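Local coordinates for protein 2-c-methyl-d-erythritol 2,4-cyclodiphosphate synthase (Plasmodium falciparum, PDB 4C81) that probably catalyses the release of CMP and formation of 2-C-methyl-D-erythritol 2,4-cyclodiphosphate in the non-mevalonate route to isoprenoids, at residues 124-129 against 156-161. The protein carries 1 engineered substitution. Numbering follows the deposited sequence.
Sequences IAQVPK and GKTHEK. With ZN (zinc ion), chain C; CDP (cytidine-5'-diphosphate), chain D.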
loop_
_atom_site.group_PDB
_atom_site.type_symbol
_atom_site.label_atom_id
_atom_site.label_comp_id
_atom_site.label_asym_id
_atom_site.label_seq_id
_atom_site.Cartn_x
_atom_site.Cartn_y
_atom_site.Cartn_z
ATOM N N ILE A 124 -7.622 1.595 8.416
ATOM C CA ILE A 124 -6.898 2.330 9.448
ATOM C C ILE A 124 -7.899 3.276 10.085
ATOM O O ILE A 124 -8.392 4.206 9.441
ATOM C CB ILE A 124 -5.686 3.101 8.896
ATOM C CG1 ILE A 124 -4.815 2.169 8.043
ATOM C CG2 ILE A 124 -4.874 3.682 10.056
ATOM C CD1 ILE A 124 -3.599 2.840 7.436
ATOM N N ALA A 125 -8.210 3.005 11.348
ATOM C CA ALA A 125 -9.293 3.677 12.048
ATOM C C ALA A 125 -9.217 3.377 13.544
ATOM O O ALA A 125 -8.920 2.251 13.940
ATOM C CB ALA A 125 -10.636 3.220 11.481
ATOM N N GLN A 126 -9.465 4.390 14.372
ATOM C CA GLN A 126 -9.575 4.178 15.817
ATOM C C GLN A 126 -10.836 3.370 16.103
ATOM O O GLN A 126 -10.800 2.385 16.839
ATOM C CB GLN A 126 -9.620 5.512 16.569
ATOM C CG GLN A 126 -8.355 6.356 16.467
ATOM C CD GLN A 126 -7.132 5.689 17.079
ATOM O OE1 GLN A 126 -6.046 5.699 16.492
ATOM N NE2 GLN A 126 -7.299 5.108 18.264
ATOM N N VAL A 127 -11.944 3.801 15.504
ATOM C CA VAL A 127 -13.227 3.103 15.581
ATOM C C VAL A 127 -13.907 3.146 14.205
ATOM O O VAL A 127 -13.644 4.054 13.414
ATOM C CB VAL A 127 -14.149 3.737 16.648
ATOM C CG1 VAL A 127 -13.563 3.538 18.040
ATOM C CG2 VAL A 127 -14.371 5.214 16.366
ATOM N N PRO A 128 -14.776 2.163 13.905
ATOM C CA PRO A 128 -15.175 1.046 14.749
ATOM C C PRO A 128 -14.188 -0.113 14.735
ATOM O O PRO A 128 -13.181 -0.081 14.014
ATOM C CB PRO A 128 -16.504 0.610 14.125
ATOM C CG PRO A 128 -16.337 0.899 12.687
ATOM C CD PRO A 128 -15.465 2.124 12.601
ATOM N N LYS A 129 -14.503 -1.126 15.538
ATOM C CA LYS A 129 -13.693 -2.326 15.668
ATOM C C LYS A 129 -14.074 -3.309 14.552
ATOM O O LYS A 129 -15.105 -3.979 14.613
ATOM C CB LYS A 129 -13.914 -2.942 17.063
ATOM C CG LYS A 129 -12.645 -3.247 17.848
ATOM C CD LYS A 129 -12.142 -4.649 17.597
ATOM C CE LYS A 129 -10.979 -4.996 18.514
ATOM N NZ LYS A 129 -11.386 -5.068 19.945
ATOM N N GLY A 156 -8.319 -4.444 10.612
ATOM C CA GLY A 156 -8.299 -3.074 11.105
ATOM C C GLY A 156 -7.106 -2.809 12.003
ATOM O O GLY A 156 -6.663 -3.695 12.733
ATOM N N LYS A 157 -6.584 -1.587 11.922
ATOM C CA LYS A 157 -5.498 -1.108 12.775
ATOM C C LYS A 157 -5.804 0.320 13.196
ATOM O O LYS A 157 -6.272 1.114 12.383
ATOM C CB LYS A 157 -4.170 -1.127 12.011
ATOM C CG LYS A 157 -3.663 -2.513 11.648
ATOM C CD LYS A 157 -3.073 -3.245 12.844
ATOM C CE LYS A 157 -1.717 -2.677 13.241
ATOM N NZ LYS A 157 -0.961 -3.597 14.130
ATOM N N THR A 158 -5.543 0.654 14.459
ATOM C CA THR A 158 -5.645 2.048 14.902
ATOM C C THR A 158 -4.452 2.845 14.380
ATOM O O THR A 158 -3.531 2.283 13.786
ATOM C CB THR A 158 -5.682 2.190 16.444
ATOM O OG1 THR A 158 -4.388 1.916 16.999
ATOM C CG2 THR A 158 -6.723 1.266 17.057
ATOM N N HIS A 159 -4.481 4.154 14.611
ATOM C CA HIS A 159 -3.343 5.024 14.308
ATOM C C HIS A 159 -2.712 5.591 15.593
ATOM O O HIS A 159 -2.186 6.711 15.594
ATOM C CB HIS A 159 -3.793 6.147 13.372
ATOM C CG HIS A 159 -2.697 6.695 12.520
ATOM N ND1 HIS A 159 -2.051 7.878 12.807
ATOM C CD2 HIS A 159 -2.124 6.218 11.390
ATOM C CE1 HIS A 159 -1.134 8.111 11.887
ATOM N NE2 HIS A 159 -1.160 7.120 11.014
ATOM N N GLU A 160 -2.784 4.813 16.679
ATOM C CA GLU A 160 -2.145 5.136 17.966
ATOM C C GLU A 160 -2.580 6.490 18.542
ATOM O O GLU A 160 -1.813 7.153 19.253
ATOM C CB GLU A 160 -0.616 5.071 17.834
ATOM C CG GLU A 160 -0.074 3.690 17.486
ATOM C CD GLU A 160 -0.281 2.674 18.597
ATOM O OE1 GLU A 160 -0.191 3.052 19.782
ATOM O OE2 GLU A 160 -0.535 1.494 18.284
ATOM N N LYS A 161 -3.818 6.879 18.238
ATOM C CA LYS A 161 -4.369 8.175 18.630
ATOM C C LYS A 161 -3.552 9.389 18.163
ATOM O O LYS A 161 -3.659 10.469 18.748
ATOM C CB LYS A 161 -4.581 8.223 20.152
ATOM C CG LYS A 161 -5.365 7.042 20.703
ATOM C CD LYS A 161 -5.660 7.204 22.188
ATOM C CE LYS A 161 -6.412 6.001 22.740
ATOM N NZ LYS A 161 -7.763 5.851 22.134
HETATM ZN ZN ZN C . 0.073 6.970 9.374
HETATM O O3B CDP D . -1.256 -1.775 19.211
HETATM P PB CDP D . -1.585 -2.973 18.169
HETATM O O1B CDP D . -0.266 -3.109 17.282
HETATM O O2B CDP D . -1.902 -4.255 18.850
HETATM O O3A CDP D . -2.723 -2.464 17.144
HETATM P PA CDP D . -4.057 -1.669 17.585
HETATM O O1A CDP D . -3.994 -1.227 18.995
HETATM O O2A CDP D . -4.329 -0.673 16.528
HETATM O "O5'" CDP D . -5.189 -2.804 17.466
HETATM C "C5'" CDP D . -4.960 -4.155 17.887
HETATM C "C4'" CDP D . -6.009 -5.085 17.272
HETATM O "O4'" CDP D . -7.307 -4.478 17.492
HETATM C "C3'" CDP D . -5.867 -5.154 15.754
HETATM O "O3'" CDP D . -4.933 -6.174 15.381
HETATM C "C2'" CDP D . -7.282 -5.537 15.338
HETATM O "O2'" CDP D . -7.482 -6.945 15.494
HETATM C "C1'" CDP D . -8.165 -4.790 16.352
HETATM N N1 CDP D . -8.725 -3.568 15.699
HETATM C C2 CDP D . -9.758 -3.712 14.754
HETATM O O2 CDP D . -10.193 -4.826 14.466
HETATM N N3 CDP D . -10.289 -2.578 14.139
HETATM C C4 CDP D . -9.816 -1.302 14.434
HETATM N N4 CDP D . -10.357 -0.254 13.820
HETATM C C5 CDP D . -8.799 -1.147 15.371
HETATM C C6 CDP D . -8.255 -2.268 15.998
HETATM O O HOH W 1 -4.865 3.605 19.460
#
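The amide of Q126 lies against the loop 158-161, with its oxygen turned to the backbone. Its chain folds back at chi2 (-63°), which brings the amide to the loop although CB starts out away from it. Q126 OE1 accepts from H159 N at 2.9 Å and from K161 N at 3.1 Å. These donors come from opposite faces of the amide plane, neither on a lone pair. Q126 NE2 rests 3.7 Å from K161 CG and donates to a water, which donates to T158 OG1. The side chains of Q126 and T158 cross at about a right angle.

T158 turns OG1 between its own N and carbonyl carbon (chi1 72°). From there T158 OG1, 2.6 Å away, joins the backbone N in binding the alpha-phosphate oxygen O2A of CDP. A125 N donates to K157 O at 2.9 Å, where parallel strands 114-124 and 152-157 end. A125 O takes the cytosine N4 of CDP at 2.9 Å. I124 CG2 meets the edge of the H159 ring at CD2, 4.0 Å away. H159 NE2 and E172 of the second subunit bind a zinc distinct from the one at D15, H17 and H67; H159 ND1 bonds to L162 O. K157 NZ forms a salt bridge with D15 of the second subunit.

With I130, S131 and D81 from the second subunit, the two segments form part of the CDP pocket, at a subunit interface of the IspF trimer.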